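PDB 1KA8: putative P4-specific DNA primase from Enterobacteria phage P4, which primes phage DNA replication by making short RNA primers, binds the P4 origin and unwinds DNA as a helicase, this chain being its origin-binding domain. Local coordinates for residues Y33-A47 against T85-P99. Numbering follows the deposited sequence.
Sequences YRKYLYHAYLAYMEA and TNLTLKEESYGDWLP
W97 lies against one side of helix 37-47, its broad indole spanning the row formed by A40, A43, Y44 and A47. Y44 meets it edge to face: the ring edge at CD1 points into one indole face, 3.7 Å from W97 CG, with the two planes 71° apart. Y44 CB adds a CH-pi contact over the six-membered ring, 4.0 Å from its centroid. W97 CG stands between the backbone N and the carbonyl carbon (chi1 45°), which directs the indole at the helix as the chain leaves helix 92-96. Alanine suits the neighbouring turns because a lone methyl lets so large a ring come close; A47 CB is 3.6 Å from W97 CB. The Y11 ring also meets the indole edge-to-face.

Before the helix, R34 bends at its second torsion and reaches across to Y94, where NE donates a fairly straight hydrogen bond of 2.9 Å to OH. The phenol oxygen sits near the guanidinium plane while the two flat groups stand almost perpendicular, at 83°. R34's chain is long enough to reach Y94 and still keep its charged end at the solvent-exposed surface. Deeper inside, L37 CD2 packs 3.6 Å from L87 CD1, branched aliphatic chains meeting where the helix faces the strand; L63 and L67 of helix 56-69 also touch L87. Y33 CD1 lies 3.5 Å from P99 CG, the two side chains crossing at about a right angle where the tail passes the start of the helix.

L37, A40, A43, Y44, L87, L89 and W97 thus form a buried core whose edge the tail covers: helix 37-47 of the winged-helix domain packs on the leucines of strand 82-89 and on the C-terminal segment that follows it.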
ATOM      1  N   TYR A  33     -16.308 -11.627 -10.235  1.00 37.11           N
ATOM      2  CA  TYR A  33     -15.100 -10.898 -10.523  1.00 40.66           C
ATOM      3  C   TYR A  33     -15.304  -9.570 -11.225  1.00 44.12           C
ATOM      4  O   TYR A  33     -14.493  -8.663 -11.105  1.00 47.65           O
ATOM      5  CB  TYR A  33     -14.161 -11.798 -11.327  1.00 41.17           C
ATOM      6  CG  TYR A  33     -13.900 -13.113 -10.636  1.00 42.71           C
ATOM      7  CD1 TYR A  33     -14.206 -14.316 -11.250  1.00 41.99           C
ATOM      8  CD2 TYR A  33     -13.413 -13.146  -9.339  1.00 42.52           C
ATOM      9  CE1 TYR A  33     -14.045 -15.532 -10.592  1.00 43.39           C
ATOM     10  CE2 TYR A  33     -13.245 -14.347  -8.661  1.00 42.94           C
ATOM     11  CZ  TYR A  33     -13.567 -15.545  -9.292  1.00 43.31           C
ATOM     12  OH  TYR A  33     -13.428 -16.739  -8.606  1.00 40.83           O
ATOM     13  N   ARG A  34     -16.402  -9.423 -11.938  1.00 44.23           N
ATOM     14  CA  ARG A  34     -16.625  -8.180 -12.656  1.00 43.98           C
ATOM     15  C   ARG A  34     -17.342  -7.144 -11.809  1.00 40.61           C
ATOM     16  O   ARG A  34     -17.152  -5.947 -11.990  1.00 42.38           O
ATOM     17  CB  ARG A  34     -17.419  -8.480 -13.927  1.00 47.88           C
ATOM     18  CG  ARG A  34     -17.345  -7.427 -14.997  1.00 51.53           C
ATOM     19  CD  ARG A  34     -16.141  -7.564 -15.915  1.00 57.10           C
ATOM     20  NE  ARG A  34     -16.370  -6.751 -17.113  1.00 61.09           N
ATOM     21  CZ  ARG A  34     -17.394  -6.939 -17.957  1.00 61.50           C
ATOM     22  NH1 ARG A  34     -18.275  -7.920 -17.734  1.00 60.49           N
ATOM     23  NH2 ARG A  34     -17.556  -6.137 -19.013  1.00 62.08           N
ATOM     24  N   LYS A  35     -18.142  -7.608 -10.861  1.00 35.98           N
ATOM     25  CA  LYS A  35     -18.902  -6.703 -10.010  1.00 34.00           C
ATOM     26  C   LYS A  35     -18.193  -6.278  -8.723  1.00 34.06           C
ATOM     27  O   LYS A  35     -18.263  -5.108  -8.325  1.00 33.50           O
ATOM     28  CB  LYS A  35     -20.263  -7.344  -9.706  1.00 32.36           C
ATOM     29  CG  LYS A  35     -21.231  -6.562  -8.827  1.00 27.93           C
ATOM     30  CD  LYS A  35     -22.554  -7.292  -8.878  1.00 28.54           C
ATOM     31  CE  LYS A  35     -23.411  -7.130  -7.638  1.00 26.84           C
ATOM     32  NZ  LYS A  35     -23.830  -5.736  -7.335  1.00 27.47           N
ATOM     33  N   TYR A  36     -17.499  -7.208  -8.065  1.00 34.16           N
ATOM     34  CA  TYR A  36     -16.818  -6.849  -6.826  1.00 33.69           C
ATOM     35  C   TYR A  36     -15.315  -6.723  -6.950  1.00 31.52           C
ATOM     36  O   TYR A  36     -14.621  -7.644  -7.389  1.00 30.80           O
ATOM     37  CB  TYR A  36     -17.194  -7.828  -5.744  1.00 31.49           C
ATOM     38  CG  TYR A  36     -18.681  -7.933  -5.605  1.00 31.60           C
ATOM     39  CD1 TYR A  36     -19.380  -8.976  -6.225  1.00 32.07           C
ATOM     40  CD2 TYR A  36     -19.399  -7.007  -4.836  1.00 30.27           C
ATOM     41  CE1 TYR A  36     -20.762  -9.111  -6.069  1.00 28.82           C
ATOM     42  CE2 TYR A  36     -20.779  -7.129  -4.674  1.00 30.33           C
ATOM     43  CZ  TYR A  36     -21.442  -8.188  -5.291  1.00 28.43           C
ATOM     44  OH  TYR A  36     -22.779  -8.365  -5.099  1.00 31.01           O
ATOM     45  N   LEU A  37     -14.834  -5.548  -6.567  1.00 29.93           N
ATOM     46  CA  LEU A  37     -13.425  -5.224  -6.643  1.00 29.87           C
ATOM     47  C   LEU A  37     -12.590  -6.241  -5.877  1.00 31.92           C
ATOM     48  O   LEU A  37     -11.594  -6.764  -6.386  1.00 32.50           O
ATOM     49  CB  LEU A  37     -13.218  -3.821  -6.096  1.00 24.22           C
ATOM     50  CG  LEU A  37     -11.866  -3.188  -6.370  1.00 22.89           C
ATOM     51  CD1 LEU A  37     -11.347  -3.594  -7.721  1.00 22.04           C
ATOM     52  CD2 LEU A  37     -12.004  -1.675  -6.234  1.00 19.41           C
ATOM     53  N   TYR A  38     -13.017  -6.547  -4.659  1.00 32.57           N
ATOM     54  CA  TYR A  38     -12.281  -7.506  -3.859  1.00 31.93           C
ATOM     55  C   TYR A  38     -12.223  -8.874  -4.547  1.00 32.19           C
ATOM     56  O   TYR A  38     -11.178  -9.544  -4.490  1.00 32.48           O
ATOM     57  CB  TYR A  38     -12.897  -7.632  -2.450  1.00 33.64           C
ATOM     58  CG  TYR A  38     -11.994  -8.368  -1.488  1.00 36.18           C
ATOM     59  CD1 TYR A  38     -10.733  -7.865  -1.183  1.00 39.10           C
ATOM     60  CD2 TYR A  38     -12.358  -9.608  -0.964  1.00 36.68           C
ATOM     61  CE1 TYR A  38      -9.849  -8.577  -0.392  1.00 40.65           C
ATOM     62  CE2 TYR A  38     -11.477 -10.340  -0.164  1.00 40.33           C
ATOM     63  CZ  TYR A  38     -10.217  -9.818   0.117  1.00 40.99           C
ATOM     64  OH  TYR A  38      -9.310 -10.529   0.887  1.00 40.23           O
ATOM     65  N   HIS A  39     -13.326  -9.286  -5.192  1.00 30.49           N
ATOM     66  CA  HIS A  39     -13.347 -10.584  -5.867  1.00 27.95           C
ATOM     67  C   HIS A  39     -12.409 -10.535  -7.047  1.00 28.78           C
ATOM     68  O   HIS A  39     -11.713 -11.510  -7.335  1.00 27.46           O
ATOM     69  CB  HIS A  39     -14.732 -10.950  -6.357  1.00 25.49           C
ATOM     70  CG  HIS A  39     -15.700 -11.262  -5.270  1.00 24.63           C
ATOM     71  ND1 HIS A  39     -15.507 -10.871  -3.963  1.00 24.82           N
ATOM     72  CD2 HIS A  39     -16.909 -11.867  -5.308  1.00 22.10           C
ATOM     73  CE1 HIS A  39     -16.556 -11.219  -3.239  1.00 25.39           C
ATOM     74  NE2 HIS A  39     -17.423 -11.825  -4.032  1.00 27.76           N
ATOM     75  N   ALA A  40     -12.393  -9.399  -7.731  1.00 31.31           N
ATOM     76  CA  ALA A  40     -11.509  -9.232  -8.872  1.00 35.82           C
ATOM     77  C   ALA A  40     -10.094  -9.427  -8.343  1.00 36.48           C
ATOM     78  O   ALA A  40      -9.272 -10.125  -8.953  1.00 39.85           O
ATOM     79  CB  ALA A  40     -11.665  -7.834  -9.467  1.00 36.85           C
ATOM     80  N   TYR A  41      -9.826  -8.817  -7.192  1.00 36.05           N
ATOM     81  CA  TYR A  41      -8.517  -8.928  -6.562  1.00 36.96           C
ATOM     82  C   TYR A  41      -8.089 -10.385  -6.314  1.00 34.92           C
ATOM     83  O   TYR A  41      -6.987 -10.792  -6.693  1.00 31.43           O
ATOM     84  CB  TYR A  41      -8.510  -8.175  -5.249  1.00 40.76           C
ATOM     85  CG  TYR A  41      -7.246  -8.395  -4.496  1.00 44.92           C
ATOM     86  CD1 TYR A  41      -6.023  -8.201  -5.111  1.00 48.73           C
ATOM     87  CD2 TYR A  41      -7.266  -8.805  -3.169  1.00 46.72           C
ATOM     88  CE1 TYR A  41      -4.848  -8.406  -4.427  1.00 50.95           C
ATOM     89  CE2 TYR A  41      -6.095  -9.017  -2.469  1.00 50.29           C
ATOM     90  CZ  TYR A  41      -4.879  -8.813  -3.103  1.00 51.84           C
ATOM     91  OH  TYR A  41      -3.698  -8.996  -2.410  1.00 52.31           O
ATOM     92  N   LEU A  42      -8.957 -11.160  -5.672  1.00 34.26           N
ATOM     93  CA  LEU A  42      -8.658 -12.556  -5.414  1.00 32.96           C
ATOM     94  C   LEU A  42      -8.348 -13.260  -6.726  1.00 34.22           C
ATOM     95  O   LEU A  42      -7.381 -14.017  -6.830  1.00 35.22           O
ATOM     96  CB  LEU A  42      -9.840 -13.256  -4.753  1.00 30.95           C
ATOM     97  CG  LEU A  42     -10.379 -12.672  -3.443  1.00 31.51           C
ATOM     98  CD1 LEU A  42     -11.594 -13.479  -3.013  1.00 28.16           C
ATOM     99  CD2 LEU A  42      -9.322 -12.682  -2.357  1.00 31.53           C
ATOM    100  N   ALA A  43      -9.169 -13.011  -7.737  1.00 36.33           N
ATOM    101  CA  ALA A  43      -8.971 -13.643  -9.046  1.00 37.91           C
ATOM    102  C   ALA A  43      -7.560 -13.400  -9.583  1.00 38.01           C
ATOM    103  O   ALA A  43      -6.906 -14.312 -10.087  1.00 37.15           O
ATOM    104  CB  ALA A  43     -10.027 -13.119 -10.055  1.00 37.86           C
ATOM    105  N   TYR A  44      -7.102 -12.159  -9.470  1.00 38.08           N
ATOM    106  CA  TYR A  44      -5.781 -11.786  -9.951  1.00 40.22           C
ATOM    107  C   TYR A  44      -4.671 -12.498  -9.185  1.00 37.78           C
ATOM    108  O   TYR A  44      -3.851 -13.188  -9.790  1.00 37.31           O
ATOM    109  CB  TYR A  44      -5.582 -10.271  -9.854  1.00 43.07           C
ATOM    110  CG  TYR A  44      -4.195  -9.840 -10.268  1.00 46.29           C
ATOM    111  CD1 TYR A  44      -3.785  -9.934 -11.597  1.00 46.68           C
ATOM    112  CD2 TYR A  44      -3.277  -9.377  -9.324  1.00 47.99           C
ATOM    113  CE1 TYR A  44      -2.493  -9.578 -11.974  1.00 48.56           C
ATOM    114  CE2 TYR A  44      -1.980  -9.015  -9.688  1.00 47.70           C
ATOM    115  CZ  TYR A  44      -1.593  -9.118 -11.012  1.00 48.21           C
ATOM    116  OH  TYR A  44      -0.318  -8.756 -11.382  1.00 45.24           O
ATOM    117  N   MET A  45      -4.634 -12.312  -7.864  1.00 35.99           N
ATOM    118  CA  MET A  45      -3.629 -12.967  -7.017  1.00 34.33           C
ATOM    119  C   MET A  45      -3.578 -14.444  -7.380  1.00 35.92           C
ATOM    120  O   MET A  45      -2.530 -14.984  -7.708  1.00 36.47           O
ATOM    121  CB  MET A  45      -3.986 -12.847  -5.526  1.00 28.79           C
ATOM    122  CG  MET A  45      -3.795 -11.466  -4.922  1.00 23.13           C
ATOM    123  SD  MET A  45      -2.121 -11.009  -5.199  1.00 18.69           S
ATOM    124  CE  MET A  45      -2.069  -9.424  -4.609  1.00 21.08           C
ATOM    125  N   GLU A  46      -4.727 -15.094  -7.335  1.00 35.17           N
ATOM    126  CA  GLU A  46      -4.798 -16.505  -7.642  1.00 35.49           C
ATOM    127  C   GLU A  46      -4.249 -16.796  -9.039  1.00 36.86           C
ATOM    128  O   GLU A  46      -3.511 -17.746  -9.247  1.00 35.12           O
ATOM    129  CB  GLU A  46      -6.250 -16.938  -7.504  1.00 34.12           C
ATOM    130  CG  GLU A  46      -6.430 -18.387  -7.234  1.00 33.25           C
ATOM    131  CD  GLU A  46      -6.482 -19.194  -8.499  1.00 33.33           C
ATOM    132  OE1 GLU A  46      -5.691 -18.901  -9.436  1.00 32.27           O
ATOM    133  OE2 GLU A  46      -7.319 -20.127  -8.554  1.00 33.49           O
ATOM    134  N   ALA A  47      -4.610 -15.964 -10.004  1.00 42.07           N
ATOM    135  CA  ALA A  47      -4.139 -16.139 -11.378  1.00 44.47           C
ATOM    136  C   ALA A  47      -2.616 -16.022 -11.425  1.00 44.81           C
ATOM    137  O   ALA A  47      -1.954 -16.605 -12.289  1.00 44.84           O
ATOM    138  CB  ALA A  47      -4.774 -15.080 -12.274  1.00 46.88           C
ATOM    139  N   THR A  85     -17.502   1.951  -5.757  1.00 46.05           N
ATOM    140  CA  THR A  85     -16.368   2.788  -6.119  1.00 44.27           C
ATOM    141  C   THR A  85     -16.555   3.438  -7.481  1.00 44.43           C
ATOM    142  O   THR A  85     -17.596   3.297  -8.111  1.00 44.17           O
ATOM    143  CB  THR A  85     -15.055   1.962  -6.135  1.00 42.59           C
ATOM    144  OG1 THR A  85     -14.973   1.191  -7.343  1.00 45.33           O
ATOM    145  CG2 THR A  85     -15.015   1.023  -4.945  1.00 42.12           C
ATOM    146  N   ASN A  86     -15.540   4.155  -7.930  1.00 42.62           N
ATOM    147  CA  ASN A  86     -15.587   4.800  -9.221  1.00 40.33           C
ATOM    148  C   ASN A  86     -14.518   4.112 -10.046  1.00 38.45           C
ATOM    149  O   ASN A  86     -13.803   4.763 -10.817  1.00 39.91           O
ATOM    150  CB  ASN A  86     -15.232   6.269  -9.089  1.00 44.28           C
ATOM    151  CG  ASN A  86     -13.789   6.472  -8.687  1.00 48.98           C
ATOM    152  OD1 ASN A  86     -13.361   5.973  -7.655  1.00 52.94           O
ATOM    153  ND2 ASN A  86     -13.029   7.196  -9.500  1.00 48.56           N
ATOM    154  N   LEU A  87     -14.400   2.798  -9.893  1.00 34.33           N
ATOM    155  CA  LEU A  87     -13.361   2.091 -10.627  1.00 32.97           C
ATOM    156  C   LEU A  87     -13.862   0.955 -11.502  1.00 31.57           C
ATOM    157  O   LEU A  87     -14.883   0.329 -11.212  1.00 28.32           O
ATOM    158  CB  LEU A  87     -12.327   1.537  -9.639  1.00 34.11           C
ATOM    159  CG  LEU A  87     -11.858   2.474  -8.523  1.00 40.31           C
ATOM    160  CD1 LEU A  87     -11.324   1.652  -7.350  1.00 40.94           C
ATOM    161  CD2 LEU A  87     -10.817   3.448  -9.064  1.00 40.52           C
ATOM    162  N   THR A  88     -13.122   0.690 -12.579  1.00 30.87           N
ATOM    163  CA  THR A  88     -13.456  -0.407 -13.484  1.00 33.22           C
ATOM    164  C   THR A  88     -12.178  -1.043 -13.988  1.00 33.64           C
ATOM    165  O   THR A  88     -11.108  -0.420 -13.955  1.00 34.17           O
ATOM    166  CB  THR A  88     -14.265   0.053 -14.723  1.00 35.38           C
ATOM    167  OG1 THR A  88     -13.381   0.629 -15.695  1.00 34.67           O
ATOM    168  CG2 THR A  88     -15.286   1.082 -14.329  1.00 34.29           C
ATOM    169  N   LEU A  89     -12.291  -2.273 -14.473  1.00 33.82           N
ATOM    170  CA  LEU A  89     -11.115  -2.970 -14.975  1.00 37.22           C
ATOM    171  C   LEU A  89     -10.746  -2.526 -16.377  1.00 38.08           C
ATOM    172  O   LEU A  89     -11.608  -2.417 -17.239  1.00 39.51           O
ATOM    173  CB  LEU A  89     -11.317  -4.497 -15.000  1.00 35.22           C
ATOM    174  CG  LEU A  89     -11.911  -5.238 -13.804  1.00 37.03           C
ATOM    175  CD1 LEU A  89     -11.474  -6.674 -13.892  1.00 34.62           C
ATOM    176  CD2 LEU A  89     -11.470  -4.608 -12.494  1.00 35.89           C
ATOM    177  N   LYS A  90      -9.461  -2.263 -16.596  1.00 39.92           N
ATOM    178  CA  LYS A  90      -8.970  -1.891 -17.912  1.00 41.44           C
ATOM    179  C   LYS A  90      -9.230  -3.110 -18.792  1.00 44.03           C
ATOM    180  O   LYS A  90      -9.458  -4.196 -18.285  1.00 44.65           O
ATOM    181  CB  LYS A  90      -7.463  -1.617 -17.886  1.00 41.11           C
ATOM    182  CG  LYS A  90      -7.024  -0.419 -17.054  1.00 40.02           C
ATOM    183  CD  LYS A  90      -5.539  -0.156 -17.280  1.00 40.54           C
ATOM    184  CE  LYS A  90      -5.055   1.116 -16.594  1.00 40.11           C
ATOM    185  NZ  LYS A  90      -5.053   1.051 -15.088  1.00 43.82           N
ATOM    186  N   GLU A  91      -9.191  -2.935 -20.108  1.00 48.55           N
ATOM    187  CA  GLU A  91      -9.445  -4.035 -21.047  1.00 49.76           C
ATOM    188  C   GLU A  91      -8.412  -5.175 -20.975  1.00 48.25           C
ATOM    189  O   GLU A  91      -8.785  -6.333 -21.114  1.00 46.19           O
ATOM    190  CB  GLU A  91      -9.508  -3.498 -22.491  1.00 53.09           C
ATOM    191  CG  GLU A  91      -8.109  -3.307 -23.120  1.00 59.18           C
ATOM    192  CD  GLU A  91      -8.107  -2.640 -24.496  1.00 62.33           C
ATOM    193  OE1 GLU A  91      -8.865  -3.092 -25.395  1.00 63.74           O
ATOM    194  OE2 GLU A  91      -7.327  -1.666 -24.678  1.00 63.31           O
ATOM    195  N   GLU A  92      -7.129  -4.859 -20.768  1.00 47.79           N
ATOM    196  CA  GLU A  92      -6.110  -5.899 -20.715  1.00 48.11           C
ATOM    197  C   GLU A  92      -6.413  -6.929 -19.631  1.00 47.90           C
ATOM    198  O   GLU A  92      -5.975  -8.085 -19.704  1.00 46.60           O
ATOM    199  CB  GLU A  92      -4.723  -5.287 -20.520  1.00 49.77           C
ATOM    200  CG  GLU A  92      -4.701  -3.929 -19.854  1.00 56.72           C
ATOM    201  CD  GLU A  92      -4.917  -2.783 -20.834  1.00 60.47           C
ATOM    202  OE1 GLU A  92      -6.076  -2.538 -21.232  1.00 62.52           O
ATOM    203  OE2 GLU A  92      -3.923  -2.123 -21.211  1.00 61.16           O
ATOM    204  N   SER A  93      -7.197  -6.528 -18.640  1.00 47.05           N
ATOM    205  CA  SER A  93      -7.525  -7.461 -17.587  1.00 46.54           C
ATOM    206  C   SER A  93      -8.242  -8.674 -18.167  1.00 45.94           C
ATOM    207  O   SER A  93      -7.961  -9.816 -17.789  1.00 44.38           O
ATOM    208  CB  SER A  93      -8.367  -6.779 -16.514  1.00 47.62           C
ATOM    209  OG  SER A  93      -9.541  -6.234 -17.065  1.00 51.80           O
ATOM    210  N   TYR A  94      -9.135  -8.428 -19.120  1.00 46.17           N
ATOM    211  CA  TYR A  94      -9.902  -9.501 -19.728  1.00 44.52           C
ATOM    212  C   TYR A  94      -9.075 -10.625 -20.360  1.00 43.31           C
ATOM    213  O   TYR A  94      -9.410 -11.809 -20.199  1.00 43.49           O
ATOM    214  CB  TYR A  94     -10.919  -8.904 -20.703  1.00 45.68           C
ATOM    215  CG  TYR A  94     -11.841  -7.882 -20.030  1.00 47.40           C
ATOM    216  CD1 TYR A  94     -11.449  -6.545 -19.889  1.00 48.57           C
ATOM    217  CD2 TYR A  94     -13.097  -8.250 -19.529  1.00 46.55           C
ATOM    218  CE1 TYR A  94     -12.284  -5.593 -19.274  1.00 49.38           C
ATOM    219  CE2 TYR A  94     -13.940  -7.307 -18.908  1.00 47.47           C
ATOM    220  CZ  TYR A  94     -13.529  -5.978 -18.786  1.00 49.25           C
ATOM    221  OH  TYR A  94     -14.349  -5.023 -18.200  1.00 50.32           O
ATOM    222  N   GLY A  95      -7.988 -10.280 -21.037  1.00 41.29           N
ATOM    223  CA  GLY A  95      -7.178 -11.323 -21.639  1.00 42.53           C
ATOM    224  C   GLY A  95      -6.120 -11.882 -20.704  1.00 44.27           C
ATOM    225  O   GLY A  95      -5.760 -13.072 -20.777  1.00 42.69           O
ATOM    226  N   ASP A  96      -5.630 -11.025 -19.811  1.00 44.46           N
ATOM    227  CA  ASP A  96      -4.589 -11.411 -18.861  1.00 45.00           C
ATOM    228  C   ASP A  96      -4.981 -12.399 -17.754  1.00 43.15           C
ATOM    229  O   ASP A  96      -4.426 -13.494 -17.660  1.00 42.62           O
ATOM    230  CB  ASP A  96      -3.980 -10.155 -18.219  1.00 49.55           C
ATOM    231  CG  ASP A  96      -3.169  -9.325 -19.207  1.00 52.73           C
ATOM    232  OD1 ASP A  96      -2.947  -9.796 -20.350  1.00 55.41           O
ATOM    233  OD2 ASP A  96      -2.743  -8.206 -18.842  1.00 55.51           O
ATOM    234  N   TRP A  97      -5.947 -12.034 -16.926  1.00 40.19           N
ATOM    235  CA  TRP A  97      -6.299 -12.914 -15.839  1.00 36.48           C
ATOM    236  C   TRP A  97      -7.766 -13.092 -15.521  1.00 38.54           C
ATOM    237  O   TRP A  97      -8.125 -14.094 -14.898  1.00 41.94           O
ATOM    238  CB  TRP A  97      -5.604 -12.416 -14.615  1.00 31.73           C
ATOM    239  CG  TRP A  97      -5.736 -10.962 -14.522  1.00 26.00           C
ATOM    240  CD1 TRP A  97      -4.920 -10.018 -15.089  1.00 24.45           C
ATOM    241  CD2 TRP A  97      -6.741 -10.256 -13.805  1.00 22.44           C
ATOM    242  NE1 TRP A  97      -5.355  -8.762 -14.755  1.00 24.19           N
ATOM    243  CE2 TRP A  97      -6.473  -8.875 -13.965  1.00 21.44           C
ATOM    244  CE3 TRP A  97      -7.843 -10.653 -13.039  1.00 22.46           C
ATOM    245  CZ2 TRP A  97      -7.268  -7.884 -13.379  1.00 19.10           C
ATOM    246  CZ3 TRP A  97      -8.637  -9.672 -12.457  1.00 23.72           C
ATOM    247  CH2 TRP A  97      -8.343  -8.296 -12.631  1.00 23.13           C
ATOM    248  N   LEU A  98      -8.611 -12.132 -15.900  1.00 38.49           N
ATOM    249  CA  LEU A  98     -10.046 -12.245 -15.623  1.00 37.52           C
ATOM    250  C   LEU A  98     -10.554 -13.629 -16.057  1.00 37.51           C
ATOM    251  O   LEU A  98     -10.362 -14.034 -17.213  1.00 36.43           O
ATOM    252  CB  LEU A  98     -10.822 -11.159 -16.372  1.00 35.35           C
ATOM    253  CG  LEU A  98     -11.538 -10.145 -15.486  1.00 35.10           C
ATOM    254  CD1 LEU A  98     -12.691  -9.515 -16.227  1.00 34.36           C
ATOM    255  CD2 LEU A  98     -12.056 -10.843 -14.272  1.00 35.87           C
ATOM    256  N   PRO A  99     -11.200 -14.380 -15.139  1.00 37.81           N
ATOM    257  CA  PRO A  99     -11.688 -15.705 -15.542  1.00 39.88           C
ATOM    258  C   PRO A  99     -12.673 -15.604 -16.706  1.00 42.29           C
ATOM    259  O   PRO A  99     -13.449 -14.659 -16.789  1.00 44.39           O
ATOM    260  CB  PRO A  99     -12.353 -16.236 -14.272  1.00 37.26           C
ATOM    261  CG  PRO A  99     -11.631 -15.553 -13.201  1.00 36.91           C
ATOM    262  CD  PRO A  99     -11.461 -14.147 -13.710  1.00 37.11           C
TER